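PDB 4JF8: TrwG component of type IV secretion system from Bartonella birtlesii, which is a VirB8-family membrane component of a type IV secretion system and, through this soluble NTF2-like domain, probably takes part in assembling the secretion apparatus. Local coordinates for residues M152-S155 against D156-L159; Q111-G114 against R115-T119; N50-V53 against L54-T58; Y61-I64 against Q65-D69. All coordinates share one frame; numbering follows the deposited sequence.

Interaction 1 of 4, residues M152-S155 against D156-L159; sequences MKSS and DRLL
Asp156 and Arg157 fold back on Lys153, the N-cap residue of the short helix 154-159, so the contact is the first turn of a helix at the surface of the VirB8 domain. The Asp156 carboxylate crosses the Lys153 chain at an angle, OD2 lying 3.7 Å from CD. One water bridges OD2 to Lys153 N, and a second ties OD1 to Lys153 NZ and Ser155 OG. With NZ and OD1 4.3 Å apart, too far for a salt bridge, the water spans the two charges.

Arg157 N opens the helical bonding, 2.9 Å from Lys153 O. A bend at chi3 (58°) returns its guanidinium over the turn, one face against Ser154 CA. NH1 meets Met152 O at the edge of the plane, a weak bond of 3.0 Å, and also bonds Pro151 O.

Leu158 N continues the ladder to Ser154 O at 3.0 Å, with an N-H...O angle of 145°. Its side chain packs on Arg46 of the second subunit. Leu159, which meets Asn50 of that subunit, barely returns to the first turn: its CG lies 4.2 Å from Ser155 O.

Interaction 2 of 4, residues Q111-G114 against R115-T119; sequences QPNG and RGQAT
Asn113 reaches across a tight turn to Gln117, and its side chain organises the turn from base to tip. CB sits 4.0 Å from Gln117 O. With chi1 at 70°, CG stands between the backbone N and the carbonyl carbon, which swings the amide inward over the loop and leaves CG 3.6 Å from that same Gln117 O. OD1 is gripped by two backbone N-H groups arriving from opposite faces of its plane: Arg115 N at 2.8 Å, which makes an Asx turn, and Gln117 N at 3.2 Å. Neither donor lies in the amide plane; one stands over each face.

The loop caps the beta hairpin of strands 101-112 and 117-128. Gln111 and Thr119 form an antiparallel hydrogen-bonded pair, Gln111 N lying 2.8 Å from Thr119 O. Next comes the non-hydrogen-bonded pair Pro112 and Ala118, with Pro112 CA 3.7 Å from Ala118 CB. Asn113 N then bonds Gln117 O at 2.9 Å and closes the strand ends. Gly114 and Gly116 both have positive phi, and a water accepts from Gly116 N and donates to Gln117 O. Helix 42-57 touches Pro112 through Glu42 and Arg46, and Ala118 through Leu49.

At the far tip, Asn113 ND2 lies over one face of the Arg115 guanidinium. It also donates to Gln117 OE1 at 2.9 Å, nearly straight at 159° and on a lone pair of that oxygen, in the conformer described here; Gln117 has a second one. The two amide planes stand 85° apart.

Interaction 3 of 4, residues N50-V53 against L54-T58; sequences NQYV and LNRET. With EDO (1,2-ethanediol), chain C.
Tyr52 and Arg56, one helical turn apart, run side by side in the same direction. Both chains leave with CG opposite the backbone N (chi1 -167° for Tyr52, 179° for Arg56), and Arg56 then stays extended to NE. Its CD passes 3.7 Å from Tyr52 CE2, and NH1 donates to Tyr52 OH at 2.9 Å. The hydroxyl oxygen lies in the guanidinium plane, at its edge, while the ring plane is turned 58° away. Tyr52 OH also bonds Ser75 OG, so two partners hold this buried hydroxyl.

Asn55 differs, with CG anti to its carbonyl carbon and beside the backbone N, which sends ND2 back to Gln51 O at 2.9 Å. Asn55 N reaches the same oxygen at 3.0 Å from the other face of the carbonyl plane, so two donors of Asn55 grip Gln51 O. The amide itself is held by ND2 on Gln51 O and by OD1, which accepts from Asn67 ND2. Asn50 ND2 touches Leu54 CD1 at 3.6 Å.

Where the helix ends, Thr58 OG1 donates to Leu54 O at 2.6 Å on a lone pair of that carbonyl. A 1,2-ethanediol molecule, probably from the crystallisation liquor, donates from O2 to Asn55 O at 2.8 Å and from O1 to Arg56 O at 2.7 Å, and also bonds Tyr87 OH.

This C-terminal half of helix 42-57 lies between the sheet and the other helices of the VirB8 domain. Tyr52 meets Tyr169 of strand 164-173 edge-to-face, Asn50 packs on Val107 of strand 101-112, Asn55 on Thr70 of helix 64-73, and Arg56 on Phe83 of helix 77-85.

Interaction 4 of 4, residues Y61-I64 against Q65-D69; sequences YDTI and QLNYD. With EDO (1,2-ethanediol), chain B.
Thr63 and Asn67 meet at the start of helix 64-73, where Thr63 is the N-cap residue. Its hydroxyl makes no capping bond to the backbone and instead spans one turn to a side chain.

The backbone bonds come first. Asn67 N donates to Thr63 O at 2.9 Å and Tyr68 N to Ile64 O at 2.8 Å, both nearly straight (168° and 167°), as expected for the opening turn of a regular helix. A water extends the turn into the loop, accepting from Gln65 N at 3.0 Å and donating to Tyr61 O at 3.2 Å.

The side-chain bond across the turn runs from Thr63 to Asn67. With chi1 at 61°, Thr63 OG1 is placed to donate to Asn67 OD1 at 2.7 Å, somewhat out of the plane of that carbonyl. With OD1 held this way, ND2 is left to donate to Asn55 OD1 of helix 42-57.

Packing is modest. Leu66 CB rests 3.6 Å from Thr63 O, and the second subunit covers this side, its Thr63 touching both Thr63 and Leu66. The Tyr68 ring meets Phe83.

A 1,2-ethanediol, probably from the crystallisation liquor, takes a bond at O1 from Asn67 ND2 at 2.9 Å.

How the interactions relate
The centre of interaction 3 lies about 3 Å from that of the chain, and the centres of the others are 11 to 20 Å from it. It touches interaction 4 directly: Asn55 OD1 and Asn67 ND2 are 2.9 Å apart, a probable hydrogen bond joining helices 42-57 and 64-73. Interaction 1 comes within about 5 Å of interaction 3 at the nearest atoms, and interaction 2 within about 7 Å. Interactions 2 and 4 lie on opposite sides of the chain's centre, their own centres 27 Å apart. Interactions 1, 3 and 4 all touch the second subunit, and Leu159 against Asn50 joins interactions 1 and 3 across the dimer, whereas interaction 2 stays clear of that subunit.

Interaction 1 of 4, residues M152-S155 against D156-L159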
loop_
_atom_site.group_PDB
_atom_site.type_symbol
_atom_site.label_atom_id
_atom_site.label_comp_id
_atom_site.label_asym_id
_atom_site.label_seq_id
_atom_site.Cartn_x
_atom_site.Cartn_y
_atom_site.Cartn_z
ATOM N N MET A 152 -13.614 5.536 -12.768
ATOM C CA MET A 152 -14.395 4.848 -13.799
ATOM C C MET A 152 -13.979 3.389 -13.949
ATOM O O MET A 152 -14.826 2.503 -14.062
ATOM C CB MET A 152 -14.197 5.600 -15.124
ATOM C CG MET A 152 -14.941 5.052 -16.338
ATOM S SD MET A 152 -16.751 5.170 -16.320
ATOM C CE MET A 152 -16.970 6.934 -16.147
ATOM N N LYS A 153 -12.667 3.140 -13.978
ATOM C CA LYS A 153 -12.152 1.783 -14.177
ATOM C C LYS A 153 -12.163 1.036 -12.865
ATOM O O LYS A 153 -11.675 1.561 -11.860
ATOM C CB LYS A 153 -10.714 1.799 -14.703
ATOM C CG LYS A 153 -10.567 2.309 -16.133
ATOM C CD LYS A 153 -9.178 2.881 -16.410
ATOM C CE LYS A 153 -8.236 1.866 -17.016
ATOM N NZ LYS A 153 -8.028 0.698 -16.115
ATOM N N SER A 154 -12.660 -0.194 -12.881
ATOM C CA SER A 154 -12.666 -1.053 -11.711
ATOM C C SER A 154 -11.260 -1.181 -11.110
ATOM O O SER A 154 -11.080 -1.137 -9.898
ATOM C CB SER A 154 -13.212 -2.439 -12.090
ATOM O OG SER A 154 -14.367 -2.336 -12.918
ATOM N N SER A 155 -10.252 -1.353 -11.956
ATOM C CA SER A 155 -8.908 -1.516 -11.470
ATOM C C SER A 155 -8.436 -0.291 -10.682
ATOM O O SER A 155 -7.854 -0.435 -9.614
ATOM C CB SER A 155 -7.937 -1.819 -12.622
ATOM O OG SER A 155 -7.996 -0.811 -13.618
ATOM N N ASP A 156 -8.682 0.908 -11.195
ATOM C CA ASP A 156 -8.316 2.123 -10.464
ATOM C C ASP A 156 -9.154 2.281 -9.188
ATOM O O ASP A 156 -8.633 2.679 -8.138
ATOM C CB ASP A 156 -8.550 3.347 -11.340
ATOM C CG ASP A 156 -7.571 3.452 -12.497
ATOM O OD1 ASP A 156 -6.591 2.701 -12.577
ATOM O OD2 ASP A 156 -7.814 4.342 -13.341
ATOM N N ARG A 157 -10.433 1.948 -9.286
ATOM C CA ARG A 157 -11.345 2.101 -8.167
ATOM C C ARG A 157 -10.933 1.220 -6.983
ATOM O O ARG A 157 -11.086 1.602 -5.819
ATOM C CB ARG A 157 -12.733 1.745 -8.649
ATOM C CG ARG A 157 -13.834 2.027 -7.671
ATOM C CD ARG A 157 -15.174 2.062 -8.383
ATOM N NE ARG A 157 -15.522 0.846 -9.114
ATOM C CZ ARG A 157 -15.662 0.746 -10.439
ATOM N NH1 ARG A 157 -15.401 1.759 -11.251
ATOM N NH2 ARG A 157 -16.042 -0.417 -10.966
ATOM N N LEU A 158 -10.347 0.056 -7.268
ATOM C CA LEU A 158 -9.892 -0.854 -6.218
ATOM C C LEU A 158 -8.711 -0.301 -5.442
ATOM O O LEU A 158 -8.474 -0.728 -4.309
ATOM C CB LEU A 158 -9.492 -2.202 -6.805
ATOM C CG LEU A 158 -10.581 -3.223 -7.040
ATOM C CD1 LEU A 158 -9.969 -4.458 -7.679
ATOM C CD2 LEU A 158 -11.257 -3.585 -5.718
ATOM N N LEU A 159 -7.941 0.609 -6.035
ATOM C CA LEU A 159 -6.772 1.184 -5.378
ATOM C C LEU A 159 -6.951 2.641 -4.988
ATOM O O LEU A 159 -6.126 3.203 -4.288
ATOM C CB LEU A 159 -5.522 1.029 -6.266
ATOM C CG LEU A 159 -5.079 -0.413 -6.498
ATOM C CD1 LEU A 159 -3.995 -0.493 -7.575
ATOM C CD2 LEU A 159 -4.623 -1.010 -5.191
HETATM O O HOH W 1 -10.543 5.113 -14.001
HETATM O O HOH W 2 -5.823 0.474 -14.476
#

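Interaction 2 of 4, residues Q111-G114 against R115-T119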
loop_
_atom_site.group_PDB
_atom_site.type_symbol
_atom_site.label_atom_id
_atom_site.label_comp_id
_atom_site.label_asym_id
_atom_site.label_seq_id
_atom_site.Cartn_x
_atom_site.Cartn_y
_atom_site.Cartn_z
ATOM N N GLN A 111 -0.210 17.919 8.548
ATOM C CA GLN A 111 -1.156 18.936 9.014
ATOM C C GLN A 111 -2.077 19.397 7.883
ATOM O O GLN A 111 -1.736 20.312 7.128
ATOM C CB GLN A 111 -0.419 20.137 9.610
ATOM C CG GLN A 111 0.419 19.815 10.841
ATOM C CD GLN A 111 -0.345 19.081 11.940
ATOM O OE1 GLN A 111 -1.570 19.196 12.067
ATOM N NE2 GLN A 111 0.387 18.316 12.750
ATOM N N PRO A 112 -3.257 18.773 7.759
ATOM C CA PRO A 112 -4.229 19.294 6.817
ATOM C C PRO A 112 -4.864 20.542 7.407
ATOM O O PRO A 112 -4.981 20.657 8.641
ATOM C CB PRO A 112 -5.270 18.174 6.713
ATOM C CG PRO A 112 -4.749 17.023 7.507
ATOM C CD PRO A 112 -3.752 17.578 8.463
ATOM N N ASN A 113 -5.253 21.483 6.548
ATOM C CA ASN A 113 -5.961 22.677 7.019
ATOM C C ASN A 113 -7.476 22.512 6.964
ATOM O O ASN A 113 -8.205 23.437 7.371
ATOM C CB ASN A 113 -5.482 23.933 6.302
ATOM C CG ASN A 113 -5.897 24.002 4.860
ATOM O OD1 ASN A 113 -6.520 23.088 4.307
ATOM N ND2 ASN A 113 -5.568 25.114 4.235
ATOM N N GLY A 114 -7.960 21.373 6.475
ATOM C CA GLY A 114 -9.392 21.090 6.352
ATOM C C GLY A 114 -10.031 21.705 5.115
ATOM O O GLY A 114 -11.225 21.536 4.876
ATOM N N ARG A 115 -9.236 22.404 4.307
ATOM C CA ARG A 115 -9.729 23.127 3.150
ATOM C C ARG A 115 -9.169 22.600 1.843
ATOM O O ARG A 115 -9.443 23.177 0.791
ATOM C CB ARG A 115 -9.333 24.595 3.301
ATOM C CG ARG A 115 -9.968 25.237 4.530
ATOM C CD ARG A 115 -9.209 26.440 5.041
ATOM N NE ARG A 115 -8.921 27.374 3.976
ATOM C CZ ARG A 115 -8.425 28.596 4.133
ATOM N NH1 ARG A 115 -8.203 29.117 5.346
ATOM N NH2 ARG A 115 -8.177 29.320 3.043
ATOM N N GLY A 116 -8.382 21.517 1.907
ATOM C CA GLY A 116 -7.776 20.918 0.718
ATOM C C GLY A 116 -6.292 21.167 0.573
ATOM O O GLY A 116 -5.720 20.856 -0.475
ATOM N N GLN A 117 -5.651 21.741 1.591
ATOM C CA GLN A 117 -4.194 21.817 1.609
ATOM C C GLN A 117 -3.648 21.127 2.837
ATOM O O GLN A 117 -4.343 20.940 3.834
ATOM C CB GLN A 117 -3.689 23.257 1.551
ATOM C CG GLN A 117 -4.117 24.007 0.303
ATOM C CD GLN A 117 -5.564 24.423 0.382
ATOM O OE1 GLN A 117 -6.025 24.873 1.424
ATOM N NE2 GLN A 117 -6.296 24.255 -0.712
ATOM N N ALA A 118 -2.380 20.722 2.753
ATOM C CA ALA A 118 -1.710 20.101 3.881
ATOM C C ALA A 118 -0.233 20.363 3.775
ATOM O O ALA A 118 0.306 20.539 2.677
ATOM C CB ALA A 118 -1.978 18.606 3.898
ATOM N N THR A 119 0.429 20.390 4.916
ATOM C CA THR A 119 1.868 20.297 4.938
ATOM C C THR A 119 2.265 18.977 5.573
ATOM O O THR A 119 1.595 18.472 6.473
ATOM C CB THR A 119 2.535 21.449 5.694
ATOM O OG1 THR A 119 1.998 21.498 6.996
ATOM C CG2 THR A 119 2.287 22.751 5.028
HETATM O O HOH W 3 -7.022 20.077 4.135
#

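Interaction 3 of 4, residues N50-V53 against L54-T58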
loop_
_atom_site.group_PDB
_atom_site.type_symbol
_atom_site.label_atom_id
_atom_site.label_comp_id
_atom_site.label_asym_id
_atom_site.label_seq_id
_atom_site.Cartn_x
_atom_site.Cartn_y
_atom_site.Cartn_z
ATOM N N ASN A 50 -0.214 10.566 3.673
ATOM C CA ASN A 50 0.915 9.732 4.057
ATOM C C ASN A 50 1.284 8.759 2.935
ATOM O O ASN A 50 2.462 8.609 2.574
ATOM C CB ASN A 50 0.564 8.980 5.347
ATOM C CG ASN A 50 1.709 8.181 5.896
ATOM O OD1 ASN A 50 2.751 8.746 6.240
ATOM N ND2 ASN A 50 1.518 6.868 6.046
ATOM N N GLN A 51 0.280 8.075 2.394
ATOM C CA GLN A 51 0.541 7.135 1.313
ATOM C C GLN A 51 1.201 7.874 0.155
ATOM O O GLN A 51 2.147 7.374 -0.468
ATOM C CB GLN A 51 -0.766 6.520 0.837
ATOM C CG GLN A 51 -0.550 5.491 -0.258
ATOM C CD GLN A 51 -1.805 4.732 -0.667
ATOM O OE1 GLN A 51 -2.210 4.749 -1.828
ATOM N NE2 GLN A 51 -2.427 4.083 0.286
ATOM N N TYR A 52 0.730 9.082 -0.153
ATOM C CA TYR A 52 1.281 9.832 -1.260
ATOM C C TYR A 52 2.750 10.188 -1.056
ATOM O O TYR A 52 3.582 9.924 -1.929
ATOM C CB TYR A 52 0.458 11.104 -1.525
ATOM C CG TYR A 52 0.814 11.741 -2.853
ATOM C CD1 TYR A 52 0.286 11.218 -4.033
ATOM C CD2 TYR A 52 1.730 12.796 -2.951
ATOM C CE1 TYR A 52 0.617 11.743 -5.270
ATOM C CE2 TYR A 52 2.061 13.327 -4.184
ATOM C CZ TYR A 52 1.522 12.785 -5.338
ATOM O OH TYR A 52 1.849 13.361 -6.565
ATOM N N VAL A 53 3.071 10.774 0.087
ATOM C CA VAL A 53 4.433 11.199 0.334
ATOM C C VAL A 53 5.366 9.994 0.380
ATOM O O VAL A 53 6.460 10.022 -0.189
ATOM C CB VAL A 53 4.540 12.082 1.596
ATOM C CG1 VAL A 53 6.003 12.340 1.937
ATOM C CG2 VAL A 53 3.824 13.413 1.374
ATOM N N LEU A 54 4.958 8.926 1.053
ATOM C CA LEU A 54 5.823 7.752 1.134
ATOM C C LEU A 54 6.060 7.177 -0.253
ATOM O O LEU A 54 7.184 6.776 -0.587
ATOM C CB LEU A 54 5.226 6.680 2.049
ATOM C CG LEU A 54 5.259 7.007 3.546
ATOM C CD1 LEU A 54 4.574 5.901 4.327
ATOM C CD2 LEU A 54 6.699 7.189 4.025
ATOM N N ASN A 55 5.026 7.075 -1.069
ATOM C CA ASN A 55 5.201 6.438 -2.378
ATOM C C ASN A 55 5.939 7.326 -3.366
ATOM O O ASN A 55 6.664 6.810 -4.214
ATOM C CB ASN A 55 3.871 5.947 -2.941
ATOM C CG ASN A 55 3.453 4.644 -2.330
ATOM O OD1 ASN A 55 3.857 3.577 -2.799
ATOM N ND2 ASN A 55 2.636 4.693 -1.305
ATOM N N ARG A 56 5.804 8.632 -3.239
ATOM C CA ARG A 56 6.432 9.551 -4.190
ATOM C C ARG A 56 7.898 9.803 -3.863
ATOM O O ARG A 56 8.733 9.886 -4.765
ATOM C CB ARG A 56 5.663 10.874 -4.245
ATOM C CG ARG A 56 6.303 11.861 -5.208
ATOM C CD ARG A 56 5.406 12.979 -5.621
ATOM N NE ARG A 56 6.112 13.991 -6.408
ATOM C CZ ARG A 56 5.536 14.893 -7.192
ATOM N NH1 ARG A 56 4.220 14.896 -7.399
ATOM N NH2 ARG A 56 6.289 15.795 -7.814
ATOM N N GLU A 57 8.200 9.937 -2.579
ATOM C CA GLU A 57 9.540 10.347 -2.167
ATOM C C GLU A 57 10.485 9.169 -1.926
ATOM O O GLU A 57 11.697 9.318 -1.989
ATOM C CB GLU A 57 9.473 11.234 -0.908
ATOM C CG GLU A 57 8.715 12.544 -1.089
ATOM C CD GLU A 57 9.334 13.470 -2.117
ATOM O OE1 GLU A 57 10.570 13.427 -2.331
ATOM O OE2 GLU A 57 8.573 14.255 -2.713
ATOM N N THR A 58 9.952 7.997 -1.631
ATOM C CA THR A 58 10.794 6.809 -1.457
ATOM C C THR A 58 11.445 6.417 -2.754
ATOM O O THR A 58 10.776 6.429 -3.797
ATOM C CB THR A 58 9.959 5.612 -0.958
ATOM O OG1 THR A 58 9.480 5.882 0.364
ATOM C CG2 THR A 58 10.766 4.321 -0.960
HETATM C C1 EDO C . 9.541 6.695 -6.224
HETATM O O1 EDO C . 9.961 8.062 -6.365
HETATM C C2 EDO C . 8.500 6.355 -7.254
HETATM O O2 EDO C . 7.333 7.031 -6.889
#

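Interaction 4 of 4, residues Y61-I64 against Q65-D69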
loop_
_atom_site.group_PDB
_atom_site.type_symbol
_atom_site.label_atom_id
_atom_site.label_comp_id
_atom_site.label_asym_id
_atom_site.label_seq_id
_atom_site.Cartn_x
_atom_site.Cartn_y
_atom_site.Cartn_z
ATOM N N TYR A 61 14.485 0.269 -5.353
ATOM C CA TYR A 61 14.350 -0.586 -6.522
ATOM C C TYR A 61 13.404 -1.753 -6.257
ATOM O O TYR A 61 12.695 -2.205 -7.162
ATOM C CB TYR A 61 15.742 -1.108 -6.860
ATOM C CG TYR A 61 15.913 -1.805 -8.178
ATOM C CD1 TYR A 61 16.021 -1.075 -9.352
ATOM C CD2 TYR A 61 16.019 -3.190 -8.246
ATOM C CE1 TYR A 61 16.209 -1.705 -10.565
ATOM C CE2 TYR A 61 16.207 -3.832 -9.455
ATOM C CZ TYR A 61 16.299 -3.084 -10.609
ATOM O OH TYR A 61 16.479 -3.704 -11.826
ATOM N N ASP A 62 13.412 -2.240 -5.021
ATOM C CA ASP A 62 12.557 -3.369 -4.628
ATOM C C ASP A 62 11.074 -3.041 -4.694
ATOM O O ASP A 62 10.263 -3.967 -4.845
ATOM C CB ASP A 62 12.874 -3.859 -3.213
ATOM C CG ASP A 62 14.273 -4.442 -3.081
ATOM O OD1 ASP A 62 14.901 -4.763 -4.106
ATOM O OD2 ASP A 62 14.711 -4.519 -1.924
ATOM N N THR A 63 10.692 -1.776 -4.549
ATOM C CA THR A 63 9.278 -1.403 -4.501
ATOM C C THR A 63 8.947 -0.322 -5.518
ATOM O O THR A 63 7.821 0.178 -5.528
ATOM C CB THR A 63 8.865 -0.951 -3.094
ATOM O OG1 THR A 63 9.628 0.199 -2.694
ATOM C CG2 THR A 63 9.061 -2.082 -2.085
ATOM N N ILE A 64 9.860 0.003 -6.427
ATOM C CA ILE A 64 9.635 1.177 -7.273
ATOM C C ILE A 64 8.442 1.027 -8.234
ATOM O O ILE A 64 7.741 2.009 -8.471
ATOM C CB ILE A 64 10.926 1.672 -7.969
ATOM C CG1 ILE A 64 10.715 3.025 -8.625
ATOM C CG2 ILE A 64 11.398 0.702 -9.026
ATOM C CD1 ILE A 64 12.002 3.616 -9.155
ATOM N N GLN A 65 8.172 -0.160 -8.766
ATOM C CA GLN A 65 6.990 -0.305 -9.612
ATOM C C GLN A 65 5.701 0.128 -8.882
ATOM O O GLN A 65 4.898 0.915 -9.382
ATOM C CB GLN A 65 6.873 -1.743 -10.112
ATOM C CG GLN A 65 5.742 -1.937 -11.104
ATOM C CD GLN A 65 6.055 -1.310 -12.433
ATOM O OE1 GLN A 65 5.540 -0.249 -12.825
ATOM N NE2 GLN A 65 6.969 -1.938 -13.124
ATOM N N LEU A 66 5.552 -0.381 -7.667
ATOM C CA LEU A 66 4.405 -0.031 -6.829
ATOM C C LEU A 66 4.414 1.425 -6.420
ATOM O O LEU A 66 3.362 2.085 -6.453
ATOM C CB LEU A 66 4.396 -0.890 -5.581
ATOM C CG LEU A 66 4.082 -2.357 -5.837
ATOM C CD1 LEU A 66 4.473 -3.150 -4.612
ATOM C CD2 LEU A 66 2.611 -2.561 -6.158
ATOM N N ASN A 67 5.568 1.934 -5.986
ATOM C CA ASN A 67 5.655 3.328 -5.549
ATOM C C ASN A 67 5.302 4.282 -6.693
ATOM O O ASN A 67 4.528 5.232 -6.496
ATOM C CB ASN A 67 7.082 3.643 -5.068
ATOM C CG ASN A 67 7.516 2.863 -3.826
ATOM O OD1 ASN A 67 8.696 2.558 -3.698
ATOM N ND2 ASN A 67 6.603 2.560 -2.931
ATOM N N TYR A 68 5.882 4.061 -7.872
ATOM C CA TYR A 68 5.667 4.892 -9.049
ATOM C C TYR A 68 4.197 4.833 -9.486
ATOM O O TYR A 68 3.553 5.852 -9.734
ATOM C CB TYR A 68 6.605 4.438 -10.163
ATOM C CG TYR A 68 6.516 5.207 -11.445
ATOM C CD1 TYR A 68 7.411 6.232 -11.730
ATOM C CD2 TYR A 68 5.567 4.877 -12.408
ATOM C CE1 TYR A 68 7.347 6.911 -12.929
ATOM C CE2 TYR A 68 5.508 5.558 -13.619
ATOM C CZ TYR A 68 6.399 6.568 -13.857
ATOM O OH TYR A 68 6.364 7.225 -15.070
ATOM N N ASP A 69 3.660 3.622 -9.589
ATOM C CA ASP A 69 2.280 3.488 -10.032
ATOM C C ASP A 69 1.302 4.103 -9.055
ATOM O O ASP A 69 0.303 4.683 -9.455
ATOM C CB ASP A 69 1.934 2.020 -10.294
ATOM C CG ASP A 69 2.632 1.454 -11.523
ATOM O OD1 ASP A 69 3.065 2.222 -12.404
ATOM O OD2 ASP A 69 2.715 0.215 -11.631
HETATM C C1 EDO B . 7.059 2.896 0.570
HETATM O O1 EDO B . 7.237 1.709 -0.215
HETATM C C2 EDO B . 5.591 2.986 0.951
HETATM O O2 EDO B . 5.290 2.036 1.984
HETATM O O HOH W 4 9.727 -2.679 -8.328
#